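Local atomic coordinates of 2,3,4,5-tetrahydropyridine-2,6-dicarboxylate N-succinyltransferase (PDB entry 2RIJ), a protein that probably catalyses the succinyl-CoA-dependent conversion of cyclic tetrahydrodipicolinate into N-succinyl-L-2-amino-6-oxopimelate, a step of lysine biosynthesis. Residues A[34-39]-A[177-182]; A[136-142]-A[163-167]; A[256-262]-A[273-279]; A[225-231]-A[243-249]. One frame throughout, in Å; residues are numbered along the deposited sequence.

Contact 1: A[34-39]-A[177-182]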
loop_
_atom_site.group_PDB
_atom_site.type_symbol
_atom_site.label_atom_id
_atom_site.label_comp_id
_atom_site.label_asym_id
_atom_site.label_seq_id
_atom_site.Cartn_x
_atom_site.Cartn_y
_atom_site.Cartn_z
ATOM N N ASP A 34 -43.886 14.570 -40.167
ATOM C CA ASP A 34 -43.078 14.090 -41.264
ATOM C C ASP A 34 -43.424 12.621 -41.428
ATOM O O ASP A 34 -43.328 11.863 -40.474
ATOM C CB ASP A 34 -41.591 14.244 -40.963
ATOM C CG ASP A 34 -41.150 15.709 -40.882
ATOM O OD1 ASP A 34 -41.402 16.473 -41.853
ATOM O OD2 ASP A 34 -40.544 16.102 -39.854
ATOM N N ARG A 35 -43.843 12.227 -42.628
ATOM C CA ARG A 35 -44.253 10.843 -42.930
ATOM C C ARG A 35 -43.209 10.135 -43.789
ATOM O O ARG A 35 -42.383 10.779 -44.412
ATOM C CB ARG A 35 -45.584 10.856 -43.668
ATOM C CG ARG A 35 -46.712 11.448 -42.802
ATOM C CD ARG A 35 -47.936 11.783 -43.643
ATOM N NE ARG A 35 -49.027 12.230 -42.787
ATOM C CZ ARG A 35 -49.798 11.405 -42.093
ATOM N NH1 ARG A 35 -49.584 10.087 -42.140
ATOM N NH2 ARG A 35 -50.753 11.901 -41.322
ATOM N N GLY A 36 -43.278 8.813 -43.835
ATOM C CA GLY A 36 -42.381 8.000 -44.641
ATOM C C GLY A 36 -42.493 8.319 -46.120
ATOM O O GLY A 36 -43.590 8.566 -46.621
ATOM N N GLN A 37 -41.340 8.373 -46.785
ATOM C CA GLN A 37 -41.237 8.575 -48.228
ATOM C C GLN A 37 -41.803 7.344 -48.970
ATOM O O GLN A 37 -42.283 7.465 -50.085
ATOM C CB GLN A 37 -39.767 8.746 -48.661
ATOM C CG GLN A 37 -39.038 9.998 -48.186
ATOM C CD GLN A 37 -38.691 9.919 -46.717
ATOM O OE1 GLN A 37 -38.587 8.813 -46.168
ATOM N NE2 GLN A 37 -38.564 11.076 -46.060
ATOM N N LEU A 38 -41.678 6.164 -48.377
ATOM C CA LEU A 38 -42.240 4.927 -48.918
ATOM C C LEU A 38 -43.538 4.563 -48.187
ATOM O O LEU A 38 -44.564 4.298 -48.807
ATOM C CB LEU A 38 -41.234 3.770 -48.791
ATOM C CG LEU A 38 -39.988 3.758 -49.669
ATOM C CD1 LEU A 38 -39.272 2.436 -49.509
ATOM C CD2 LEU A 38 -40.337 3.973 -51.096
ATOM N N ASN A 39 -43.491 4.561 -46.864
ATOM C CA ASN A 39 -44.648 4.228 -46.055
ATOM C C ASN A 39 -45.261 5.515 -45.467
ATOM O O ASN A 39 -44.885 5.980 -44.395
ATOM C CB ASN A 39 -44.237 3.230 -44.974
ATOM C CG ASN A 39 -43.439 2.035 -45.540
ATOM O OD1 ASN A 39 -42.195 2.070 -45.641
ATOM N ND2 ASN A 39 -44.158 0.970 -45.905
ATOM N N PRO A 177 -36.102 13.486 -41.498
ATOM C CA PRO A 177 -36.026 12.039 -41.496
ATOM C C PRO A 177 -36.280 11.422 -42.884
ATOM O O PRO A 177 -37.155 11.870 -43.645
ATOM C CB PRO A 177 -37.088 11.626 -40.460
ATOM C CG PRO A 177 -38.143 12.745 -40.549
ATOM C CD PRO A 177 -37.347 13.986 -40.887
ATOM N N ILE A 178 -35.508 10.392 -43.198
ATOM C CA ILE A 178 -35.642 9.622 -44.427
ATOM C C ILE A 178 -35.604 8.145 -44.067
ATOM O O ILE A 178 -34.693 7.690 -43.388
ATOM C CB ILE A 178 -34.482 9.919 -45.390
ATOM C CG1 ILE A 178 -34.353 11.431 -45.605
ATOM C CG2 ILE A 178 -34.636 9.088 -46.724
ATOM C CD1 ILE A 178 -33.152 11.845 -46.440
ATOM N N GLU A 179 -36.598 7.397 -44.517
ATOM C CA GLU A 179 -36.621 5.947 -44.329
ATOM C C GLU A 179 -35.403 5.314 -44.956
ATOM O O GLU A 179 -35.046 5.647 -46.074
ATOM C CB GLU A 179 -37.871 5.334 -44.962
ATOM C CG GLU A 179 -39.174 5.834 -44.411
ATOM C CD GLU A 179 -40.353 4.985 -44.890
ATOM O OE1 GLU A 179 -40.552 3.883 -44.329
ATOM O OE2 GLU A 179 -41.059 5.421 -45.833
ATOM N N LEU A 180 -34.741 4.422 -44.223
ATOM C CA LEU A 180 -33.561 3.733 -44.723
ATOM C C LEU A 180 -33.912 2.954 -46.011
ATOM O O LEU A 180 -33.119 2.908 -46.944
ATOM C CB LEU A 180 -32.951 2.806 -43.636
ATOM C CG LEU A 180 -32.358 3.578 -42.421
ATOM C CD1 LEU A 180 -32.059 2.643 -41.258
ATOM C CD2 LEU A 180 -31.125 4.365 -42.825
ATOM N N GLU A 181 -35.102 2.367 -46.073
ATOM C CA GLU A 181 -35.480 1.566 -47.230
ATOM C C GLU A 181 -35.630 2.445 -48.471
ATOM O O GLU A 181 -35.398 2.006 -49.596
ATOM C CB GLU A 181 -36.749 0.766 -46.939
ATOM C CG GLU A 181 -37.067 -0.321 -47.972
ATOM C CD GLU A 181 -35.853 -1.222 -48.350
ATOM O OE1 GLU A 181 -35.148 -1.785 -47.470
ATOM O OE2 GLU A 181 -35.615 -1.372 -49.567
ATOM N N TYR A 182 -35.977 3.705 -48.260
ATOM C CA TYR A 182 -36.030 4.660 -49.357
ATOM C C TYR A 182 -34.612 4.926 -49.942
ATOM O O TYR A 182 -34.427 5.026 -51.162
ATOM C CB TYR A 182 -36.701 5.969 -48.901
ATOM C CG TYR A 182 -36.661 7.014 -49.971
ATOM C CD1 TYR A 182 -37.642 7.059 -50.955
ATOM C CD2 TYR A 182 -35.598 7.904 -50.049
ATOM C CE1 TYR A 182 -37.611 8.006 -51.943
ATOM C CE2 TYR A 182 -35.542 8.836 -51.042
ATOM C CZ TYR A 182 -36.563 8.891 -51.977
ATOM O OH TYR A 182 -36.490 9.818 -52.966
#

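Contact 2: A[136-142]-A[163-167]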
loop_
_atom_site.group_PDB
_atom_site.type_symbol
_atom_site.label_atom_id
_atom_site.label_comp_id
_atom_site.label_asym_id
_atom_site.label_seq_id
_atom_site.Cartn_x
_atom_site.Cartn_y
_atom_site.Cartn_z
ATOM N N LEU A 136 -48.748 5.701 -26.675
ATOM C CA LEU A 136 -49.260 4.740 -27.622
ATOM C C LEU A 136 -48.979 5.101 -29.055
ATOM O O LEU A 136 -49.349 4.373 -29.968
ATOM C CB LEU A 136 -50.745 4.605 -27.397
ATOM C CG LEU A 136 -51.121 4.198 -25.973
ATOM C CD1 LEU A 136 -52.608 4.285 -25.845
ATOM C CD2 LEU A 136 -50.602 2.796 -25.696
ATOM N N SER A 137 -48.348 6.247 -29.270
ATOM C CA SER A 137 -48.147 6.750 -30.624
ATOM C C SER A 137 -46.850 7.504 -30.713
ATOM O O SER A 137 -46.358 8.006 -29.710
ATOM C CB SER A 137 -49.307 7.647 -31.066
ATOM O OG SER A 137 -49.478 8.810 -30.270
ATOM N N VAL A 138 -46.323 7.610 -31.931
ATOM C CA VAL A 138 -45.211 8.498 -32.223
ATOM C C VAL A 138 -45.560 9.928 -31.797
ATOM O O VAL A 138 -44.760 10.617 -31.168
ATOM C CB VAL A 138 -44.814 8.463 -33.697
ATOM C CG1 VAL A 138 -43.684 9.469 -33.955
ATOM C CG2 VAL A 138 -44.384 7.022 -34.109
ATOM N N GLU A 139 -46.761 10.361 -32.125
ATOM C CA GLU A 139 -47.205 11.705 -31.802
ATOM C C GLU A 139 -47.156 11.992 -30.288
ATOM O O GLU A 139 -46.739 13.077 -29.865
ATOM C CB GLU A 139 -48.638 11.932 -32.345
ATOM C CG GLU A 139 -48.769 11.913 -33.884
ATOM C CD GLU A 139 -49.112 10.543 -34.502
ATOM O OE1 GLU A 139 -48.730 9.460 -33.965
ATOM O OE2 GLU A 139 -49.744 10.558 -35.582
ATOM N N SER A 140 -47.660 11.061 -29.471
ATOM C CA SER A 140 -47.657 11.267 -28.032
ATOM C C SER A 140 -46.243 11.158 -27.445
ATOM O O SER A 140 -45.925 11.872 -26.516
ATOM C CB SER A 140 -48.635 10.362 -27.297
ATOM O OG SER A 140 -48.229 9.029 -27.352
ATOM N N ILE A 141 -45.384 10.309 -28.010
ATOM C CA ILE A 141 -43.976 10.287 -27.600
ATOM C C ILE A 141 -43.372 11.681 -27.805
ATOM O O ILE A 141 -42.686 12.216 -26.926
ATOM C CB ILE A 141 -43.099 9.270 -28.413
ATOM C CG1 ILE A 141 -43.550 7.845 -28.155
ATOM C CG2 ILE A 141 -41.607 9.431 -28.016
ATOM C CD1 ILE A 141 -43.037 6.827 -29.167
ATOM N N TYR A 142 -43.626 12.269 -28.960
ATOM C CA TYR A 142 -43.067 13.603 -29.258
ATOM C C TYR A 142 -43.632 14.693 -28.332
ATOM O O TYR A 142 -42.871 15.560 -27.842
ATOM C CB TYR A 142 -43.235 13.946 -30.731
ATOM C CG TYR A 142 -42.069 13.518 -31.585
ATOM C CD1 TYR A 142 -41.986 12.243 -32.080
ATOM C CD2 TYR A 142 -40.996 14.383 -31.808
ATOM C CE1 TYR A 142 -40.903 11.844 -32.830
ATOM C CE2 TYR A 142 -39.912 13.990 -32.564
ATOM C CZ TYR A 142 -39.884 12.728 -33.081
ATOM O OH TYR A 142 -38.813 12.303 -33.835
ATOM N N ALA A 163 -41.127 3.867 -25.680
ATOM C CA ALA A 163 -40.853 4.848 -26.730
ATOM C C ALA A 163 -39.980 4.244 -27.813
ATOM O O ALA A 163 -40.281 4.367 -28.993
ATOM C CB ALA A 163 -40.224 6.079 -26.157
ATOM N N PHE A 164 -38.941 3.537 -27.426
ATOM C CA PHE A 164 -38.038 2.960 -28.409
ATOM C C PHE A 164 -38.732 1.994 -29.346
ATOM O O PHE A 164 -38.404 1.917 -30.525
ATOM C CB PHE A 164 -36.869 2.257 -27.728
ATOM C CG PHE A 164 -35.761 3.170 -27.350
ATOM C CD1 PHE A 164 -35.814 3.890 -26.168
ATOM C CD2 PHE A 164 -34.643 3.301 -28.166
ATOM C CE1 PHE A 164 -34.763 4.724 -25.804
ATOM C CE2 PHE A 164 -33.596 4.142 -27.803
ATOM C CZ PHE A 164 -33.658 4.850 -26.620
ATOM N N GLY A 165 -39.714 1.258 -28.853
ATOM C CA GLY A 165 -40.392 0.323 -29.725
ATOM C C GLY A 165 -41.320 0.957 -30.737
ATOM O O GLY A 165 -41.622 0.359 -31.760
ATOM N N LEU A 166 -41.824 2.146 -30.435
ATOM C CA LEU A 166 -42.749 2.838 -31.314
ATOM C C LEU A 166 -42.048 3.681 -32.407
ATOM O O LEU A 166 -42.588 3.881 -33.505
ATOM C CB LEU A 166 -43.660 3.742 -30.471
ATOM C CG LEU A 166 -44.754 3.012 -29.653
ATOM C CD1 LEU A 166 -45.739 3.992 -29.067
ATOM C CD2 LEU A 166 -45.515 1.988 -30.460
ATOM N N LEU A 167 -40.871 4.208 -32.086
ATOM C CA LEU A 167 -40.137 5.086 -33.000
ATOM C C LEU A 167 -39.419 4.261 -34.083
ATOM O O LEU A 167 -38.930 3.175 -33.803
ATOM C CB LEU A 167 -39.148 5.939 -32.199
ATOM C CG LEU A 167 -39.752 6.916 -31.168
ATOM C CD1 LEU A 167 -38.662 7.534 -30.367
ATOM C CD2 LEU A 167 -40.630 8.026 -31.830
#

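Contact 3: A[256-262]-A[273-279]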
loop_
_atom_site.group_PDB
_atom_site.type_symbol
_atom_site.label_atom_id
_atom_site.label_comp_id
_atom_site.label_asym_id
_atom_site.label_seq_id
_atom_site.Cartn_x
_atom_site.Cartn_y
_atom_site.Cartn_z
HETATM N N MSE A 256 -21.998 24.177 -15.925
HETATM C CA MSE A 256 -21.018 23.970 -17.010
HETATM C C MSE A 256 -20.894 22.469 -17.263
HETATM O O MSE A 256 -20.504 21.728 -16.373
HETATM C CB MSE A 256 -19.675 24.509 -16.584
HETATM C CG MSE A 256 -18.540 24.181 -17.558
HETATM SE SE MSE A 256 -18.896 24.908 -19.374
HETATM C CE MSE A 256 -19.157 26.794 -18.858
ATOM N N VAL A 257 -21.244 22.016 -18.455
ATOM C CA VAL A 257 -21.246 20.601 -18.766
ATOM C C VAL A 257 -20.235 20.307 -19.916
ATOM O O VAL A 257 -20.360 20.785 -21.028
ATOM C CB VAL A 257 -22.635 20.092 -19.121
ATOM C CG1 VAL A 257 -22.604 18.554 -19.456
ATOM C CG2 VAL A 257 -23.651 20.455 -18.018
ATOM N N GLU A 258 -19.233 19.534 -19.566
ATOM C CA GLU A 258 -18.188 19.097 -20.451
ATOM C C GLU A 258 -18.033 17.576 -20.470
ATOM O O GLU A 258 -17.097 17.011 -21.086
ATOM C CB GLU A 258 -16.904 19.776 -20.095
ATOM C CG GLU A 258 -17.075 21.202 -19.784
ATOM C CD GLU A 258 -15.734 21.914 -19.734
ATOM O OE1 GLU A 258 -15.046 21.887 -20.759
ATOM O OE2 GLU A 258 -15.351 22.477 -18.701
ATOM N N GLY A 259 -18.986 16.913 -19.859
ATOM C CA GLY A 259 -19.040 15.442 -19.795
ATOM C C GLY A 259 -20.432 14.916 -20.078
ATOM O O GLY A 259 -21.305 15.627 -20.611
ATOM N N ARG A 260 -20.647 13.646 -19.750
ATOM C CA ARG A 260 -21.750 12.871 -20.280
ATOM C C ARG A 260 -22.787 12.585 -19.205
ATOM O O ARG A 260 -22.481 11.981 -18.162
ATOM C CB ARG A 260 -21.214 11.563 -20.865
ATOM C CG ARG A 260 -20.276 11.854 -22.035
ATOM C CD ARG A 260 -19.635 10.601 -22.550
ATOM N NE ARG A 260 -18.691 10.033 -21.583
ATOM C CZ ARG A 260 -17.395 10.355 -21.501
ATOM N NH1 ARG A 260 -16.875 11.341 -22.216
ATOM N NH2 ARG A 260 -16.592 9.710 -20.648
ATOM N N ILE A 261 -23.989 13.057 -19.462
ATOM C CA ILE A 261 -25.122 12.866 -18.569
ATOM C C ILE A 261 -26.065 11.838 -19.180
ATOM O O ILE A 261 -26.816 12.125 -20.119
ATOM C CB ILE A 261 -25.883 14.156 -18.306
ATOM C CG1 ILE A 261 -24.916 15.270 -17.917
ATOM C CG2 ILE A 261 -26.935 13.957 -17.193
ATOM C CD1 ILE A 261 -25.539 16.629 -17.675
ATOM N N SER A 262 -26.088 10.647 -18.585
ATOM C CA SER A 262 -26.967 9.543 -19.049
ATOM C C SER A 262 -28.426 9.781 -18.728
ATOM O O SER A 262 -28.794 10.557 -17.846
ATOM C CB SER A 262 -26.554 8.202 -18.393
ATOM O OG SER A 262 -25.239 7.813 -18.779
ATOM N N VAL A 273 -19.427 19.717 -14.569
ATOM C CA VAL A 273 -19.174 18.370 -15.084
ATOM C C VAL A 273 -17.938 18.528 -15.974
ATOM O O VAL A 273 -17.992 19.173 -17.030
ATOM C CB VAL A 273 -20.343 17.802 -15.858
ATOM C CG1 VAL A 273 -20.056 16.317 -16.326
ATOM C CG2 VAL A 273 -21.657 17.923 -15.067
ATOM N N GLY A 274 -16.810 18.026 -15.494
ATOM C CA GLY A 274 -15.521 18.244 -16.150
ATOM C C GLY A 274 -15.382 17.462 -17.463
ATOM O O GLY A 274 -16.181 16.576 -17.777
ATOM N N GLY A 275 -14.342 17.827 -18.216
ATOM C CA GLY A 275 -14.134 17.346 -19.567
ATOM C C GLY A 275 -14.008 15.832 -19.542
ATOM O O GLY A 275 -13.154 15.277 -18.853
ATOM N N GLY A 276 -14.872 15.147 -20.294
ATOM C CA GLY A 276 -14.828 13.688 -20.378
ATOM C C GLY A 276 -15.323 12.927 -19.154
ATOM O O GLY A 276 -15.229 11.712 -19.103
ATOM N N ALA A 277 -15.853 13.639 -18.163
ATOM C CA ALA A 277 -16.460 12.966 -17.032
ATOM C C ALA A 277 -17.714 12.224 -17.491
ATOM O O ALA A 277 -18.381 12.593 -18.469
ATOM C CB ALA A 277 -16.789 13.943 -15.899
ATOM N N SER A 278 -18.042 11.176 -16.760
ATOM C CA SER A 278 -19.241 10.368 -16.978
ATOM C C SER A 278 -20.114 10.472 -15.743
ATOM O O SER A 278 -19.622 10.251 -14.630
ATOM C CB SER A 278 -18.877 8.878 -17.162
ATOM O OG SER A 278 -18.640 8.529 -18.517
ATOM N N ILE A 279 -21.398 10.752 -15.935
ATOM C CA ILE A 279 -22.411 10.568 -14.917
ATOM C C ILE A 279 -23.369 9.473 -15.393
ATOM O O ILE A 279 -24.092 9.659 -16.367
ATOM C CB ILE A 279 -23.192 11.850 -14.583
ATOM C CG1 ILE A 279 -22.233 12.973 -14.204
ATOM C CG2 ILE A 279 -24.199 11.604 -13.448
ATOM C CD1 ILE A 279 -22.888 14.347 -14.120
HETATM O O HOH W 1 -20.643 7.961 -20.039
HETATM O O HOH W 2 -23.063 9.116 -19.145
#

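Contact 4: A[225-231]-A[243-249]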
loop_
_atom_site.group_PDB
_atom_site.type_symbol
_atom_site.label_atom_id
_atom_site.label_comp_id
_atom_site.label_asym_id
_atom_site.label_seq_id
_atom_site.Cartn_x
_atom_site.Cartn_y
_atom_site.Cartn_z
ATOM N N LYS A 225 -24.740 16.716 -29.380
ATOM C CA LYS A 225 -24.473 16.428 -27.964
ATOM C C LYS A 225 -25.682 16.572 -27.025
ATOM O O LYS A 225 -25.555 16.276 -25.848
ATOM C CB LYS A 225 -23.360 17.315 -27.438
ATOM C CG LYS A 225 -21.990 17.173 -28.120
ATOM C CD LYS A 225 -21.694 15.715 -28.527
ATOM C CE LYS A 225 -20.234 15.512 -29.003
ATOM N NZ LYS A 225 -19.348 15.488 -27.797
ATOM N N VAL A 226 -26.806 17.040 -27.550
ATOM C CA VAL A 226 -28.060 17.154 -26.779
ATOM C C VAL A 226 -29.196 16.496 -27.532
ATOM O O VAL A 226 -29.693 17.007 -28.550
ATOM C CB VAL A 226 -28.375 18.613 -26.397
ATOM C CG1 VAL A 226 -29.616 18.694 -25.446
ATOM C CG2 VAL A 226 -27.156 19.282 -25.741
ATOM N N ARG A 227 -29.619 15.344 -27.024
ATOM C CA ARG A 227 -30.742 14.643 -27.597
ATOM C C ARG A 227 -32.072 15.325 -27.257
ATOM O O ARG A 227 -32.233 15.952 -26.194
ATOM C CB ARG A 227 -30.724 13.211 -27.120
ATOM C CG ARG A 227 -31.193 12.184 -28.136
ATOM C CD ARG A 227 -31.012 10.831 -27.500
ATOM N NE ARG A 227 -31.104 9.726 -28.447
ATOM C CZ ARG A 227 -31.040 8.459 -28.109
ATOM N NH1 ARG A 227 -30.892 8.143 -26.852
ATOM N NH2 ARG A 227 -31.115 7.497 -29.014
HETATM N N MSE A 228 -33.027 15.231 -28.182
HETATM C CA MSE A 228 -34.404 15.635 -27.866
HETATM C C MSE A 228 -34.945 14.873 -26.632
HETATM O O MSE A 228 -34.696 13.686 -26.471
HETATM C CB MSE A 228 -35.293 15.459 -29.109
HETATM C CG MSE A 228 -36.728 15.951 -28.952
HETATM SE SE MSE A 228 -36.795 17.802 -28.364
HETATM C CE MSE A 228 -38.766 17.953 -28.412
ATOM N N GLY A 229 -35.648 15.590 -25.748
ATOM C CA GLY A 229 -36.008 15.099 -24.438
ATOM C C GLY A 229 -35.073 15.490 -23.278
ATOM O O GLY A 229 -35.402 15.222 -22.144
ATOM N N ALA A 230 -33.885 16.034 -23.578
ATOM C CA ALA A 230 -33.005 16.606 -22.589
ATOM C C ALA A 230 -33.676 17.854 -21.995
ATOM O O ALA A 230 -34.478 18.538 -22.653
ATOM C CB ALA A 230 -31.589 16.941 -23.205
ATOM N N SER A 231 -33.325 18.148 -20.752
ATOM C CA SER A 231 -33.830 19.313 -20.040
ATOM C C SER A 231 -32.661 20.125 -19.482
ATOM O O SER A 231 -31.946 19.667 -18.596
ATOM C CB SER A 231 -34.773 18.864 -18.939
ATOM O OG SER A 231 -35.298 19.966 -18.242
ATOM N N SER A 243 -18.875 15.708 -24.306
ATOM C CA SER A 243 -20.102 15.814 -23.553
ATOM C C SER A 243 -21.244 15.042 -24.167
ATOM O O SER A 243 -21.224 14.662 -25.338
ATOM C CB SER A 243 -20.549 17.270 -23.463
ATOM O OG SER A 243 -19.467 18.137 -23.163
ATOM N N TYR A 244 -22.294 14.892 -23.390
ATOM C CA TYR A 244 -23.542 14.398 -23.909
ATOM C C TYR A 244 -24.634 14.678 -22.874
ATOM O O TYR A 244 -24.378 14.614 -21.692
ATOM C CB TYR A 244 -23.517 12.905 -24.201
ATOM C CG TYR A 244 -24.661 12.453 -25.106
ATOM C CD1 TYR A 244 -24.798 12.983 -26.371
ATOM C CD2 TYR A 244 -25.613 11.521 -24.687
ATOM C CE1 TYR A 244 -25.824 12.645 -27.189
ATOM C CE2 TYR A 244 -26.652 11.135 -25.539
ATOM C CZ TYR A 244 -26.753 11.695 -26.774
ATOM O OH TYR A 244 -27.757 11.331 -27.624
ATOM N N VAL A 245 -25.822 15.021 -23.349
ATOM C CA VAL A 245 -27.058 14.990 -22.525
ATOM C C VAL A 245 -28.105 14.161 -23.276
ATOM O O VAL A 245 -28.586 14.516 -24.384
ATOM C CB VAL A 245 -27.581 16.336 -22.199
ATOM C CG1 VAL A 245 -28.704 16.241 -21.122
ATOM C CG2 VAL A 245 -26.398 17.305 -21.749
ATOM N N ASN A 246 -28.446 13.038 -22.676
ATOM C CA ASN A 246 -29.412 12.132 -23.252
ATOM C C ASN A 246 -30.854 12.583 -22.913
ATOM O O ASN A 246 -31.101 13.584 -22.188
ATOM C CB ASN A 246 -29.129 10.727 -22.727
ATOM C CG ASN A 246 -29.538 9.610 -23.696
ATOM O OD1 ASN A 246 -30.380 9.789 -24.545
ATOM N ND2 ASN A 246 -28.865 8.470 -23.597
ATOM N N PHE A 247 -31.829 11.895 -23.485
ATOM C CA PHE A 247 -33.213 12.225 -23.172
ATOM C C PHE A 247 -33.532 11.888 -21.724
ATOM O O PHE A 247 -32.885 10.990 -21.114
ATOM C CB PHE A 247 -34.183 11.531 -24.137
ATOM C CG PHE A 247 -34.390 10.105 -23.862
ATOM C CD1 PHE A 247 -33.598 9.169 -24.451
ATOM C CD2 PHE A 247 -35.415 9.690 -23.031
ATOM C CE1 PHE A 247 -33.803 7.825 -24.221
ATOM C CE2 PHE A 247 -35.642 8.346 -22.811
ATOM C CZ PHE A 247 -34.824 7.424 -23.386
ATOM N N ASN A 248 -34.490 12.637 -21.161
ATOM C CA ASN A 248 -34.871 12.534 -19.740
ATOM C C ASN A 248 -33.622 12.662 -18.813
ATOM O O ASN A 248 -33.507 11.971 -17.796
ATOM C CB ASN A 248 -35.590 11.192 -19.518
ATOM C CG ASN A 248 -36.388 11.149 -18.257
ATOM O OD1 ASN A 248 -37.008 12.144 -17.836
ATOM N ND2 ASN A 248 -36.383 9.975 -17.622
ATOM N N ALA A 249 -32.717 13.567 -19.189
ATOM C CA ALA A 249 -31.528 13.904 -18.434
ATOM C C ALA A 249 -31.301 15.393 -18.541
ATOM O O ALA A 249 -31.759 16.033 -19.487
ATOM C CB ALA A 249 -30.257 13.155 -18.984
#

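Contact 1: A[34-39]-A[177-182]
One face of the Tyr182 ring is met by Gln37, whose CG sits 4.2 Å from the ring centroid and close to the ring normal, a CH-pi contact; Leu38 CD2 comes to the same ring at its edge. Two other flat groups, the Gln37 amide and the Glu179 carboxylate, belong to side chains that run antiparallel alongside one another; their planes are 43° apart, and each ends on the backbone of the other segment. The Gln37 chain bends at its second torsion (chi2 74°), which swings the amide back along 177-179. There OE1 of Gln37 accepts an almost straight bond from Glu179 N at 2.9 Å. Its NE2 gives a hydrogen to Pro177 O, also at 2.9 Å, in the carbonyl plane and on a lone pair. With both ends held, the amide cannot readily rotate.

Glu179 is the N-cap of helix 180-192, while 36-39 belongs to the turn joining antiparallel strands 27-35 and 43-48. The contact therefore ties the N-terminal sheet to the three-stranded sheet of 170-173, 176-178 and 201-203. Extended beyond CG, Glu179 plants OE2 in that turn: Leu38 N reaches it at 2.7 Å nearly end-on to the C-O bond, and Asn39 N, at 2.8 Å, comes to the syn lone pair of OE2. Two amide donors on one oxygen probably help keep this buried acid ionised. At the other end, Asp34 CB packs on Pro177 CG at 3.8 Å, while the Asp34 carboxylate turns to Arg32 and Gln45.

Contact 2: A[136-142]-A[163-167]
Ile141 lays its CD1 across Leu166, meeting Leu166 CB at 3.4 Å, closer than two carbons normally pack. CG1 of Ile141 stands beside its own backbone N (chi1 -65°) and the chain runs on extended, which carries CD1 against the short helix 163-166, while the CG2 branch rests on Ala163 CB at 4.1 Å. The same CD1 also touches Leu167 CD2 at 3.8 Å.

That Leu167 methyl is shared by three neighbours of helix 138-149. Besides Ile141, it meets Val138 CG1 at 4.0 Å and approaches Tyr142 CE1 obliquely. Leu166 puts its CD1 against the peptide that enters the helix, 3.4 Å from Leu136 C.

This peptide leads into a capping box. Ser137, the N-cap, accepts from Ser140 N through OG at 3.0 Å, and Ser137 N returns a weak bond to Ser140 OG. Glu80, in strand 80-84, takes both hydroxyls and so ties the helix start to the N-terminal sheet. Between the two helices themselves no hydrogen bond passes: methyl and methylene groups do the joining, so the fit depends on shape and burial rather than on directional bonds.

Contact 3: A[256-262]-A[273-279]
Arg260, Val273 and Ile279 give up large areas here. Arg260 bends at its third torsion (chi3 -68°), which brings the guanidinium over the adjoining coil with Ala277 O above one face. In the modelled conformer of Ser278, one of two, NH2 of Arg260 donates to Ser278 OG at 3.2 Å, somewhat out of the guanidinium plane, and water 1, in plane at the edge, bridges NE to that OG; both are less certain for it. Ala242 O takes NH1, and Asn302 of the second subunit takes NH2. Arg260, Gly275 and Ser278 are predicted to bind succinyl-CoA, and Glu258 to carry the acyl-anhydride intermediate.

Val273 and Ile279 point to the other side, with Val257 and Ile261. Val273 CG1 presses on Gly259 CA at 3.7 Å, and Ile279 CD1 meets Ile261 CG1 at 4.4 Å. Backbone bonds run in two parallel ladders, among them Ile279 N to Arg260 O at 2.8 Å. Gly276 N on Glu258 O ties the type II turn Gly274-Ala277 to the adjoining coil.

These are successive coils of the hexapeptide-repeat left-handed beta-helix: strand 256-257 lies between 237-238 and 272-273, strand 260-261 between 244-245 and 278-279, and Val267 of strand 266-267 packs on both isoleucines.

Contact 4: A[225-231]-A[243-249]
Arg227 and Asn246 run alongside each other in the same direction, their guanidinium and amide planes 40° apart. NH1 of Arg227 donates to Asn246 OD1 at 2.9 Å, in the guanidinium plane and on a lone pair of the amide oxygen. OD1 also receives Phe247 N at 2.8 Å, and two donors hold the amide's rotation. Tyr244 crosses the arginine obliquely, its ring 54° from the guanidinium and its OH 3.3 Å from Arg227 CD. Phe247 turns an edge to NH1, with CD1 at 3.8 Å; Phe205 stacks on this ring and makes a cation-pi contact with Arg227, whose NH2 forms a salt bridge to Asp203.

Phe247 CB presses within 3.2 Å of Met228 O, a buried carbonyl with no polar partner in the model. Lys225, bent twice along its chain, sends NZ to Ser243 O at 3.2 Å, to Pro240 O of its own chain and to Gly241 O of the second subunit. Ala230 CB packs on Val245 CG1.

Backbone bonds Val245 N to Lys225 O, Arg227 N to Val245 O and Ser231 N to Ala249 O join the segments, with a type II turn at Arg227-Ala230 making a corner. Such stacked, turning coils are the hallmark of the left-handed parallel beta-helix of hexapeptide acyltransferases.

In the fold
The four contacts run from the N-terminal part into the beta-helix. Contact 2 is nested in the chain loop closed by contact 1; their centres lie 16 Å apart and their nearest atoms about 6 Å apart, without touching. Contact 2 meets contact 4 through two rings, Phe164 CE1 against Phe247 CE1 at 3.6 Å in the conformer given for Phe164. Contacts 4 and 3 have centres 12 Å apart and share a sheet, where Tyr244 O probably accepts from Ile261 N at 2.7 Å. Contact 3 holds the predicted active-site Glu258, and the Ser243 side chain of contact 4 is about 4 Å from it. Contact 1, its centre 34 Å from that of contact 3, lies away from the predicted site.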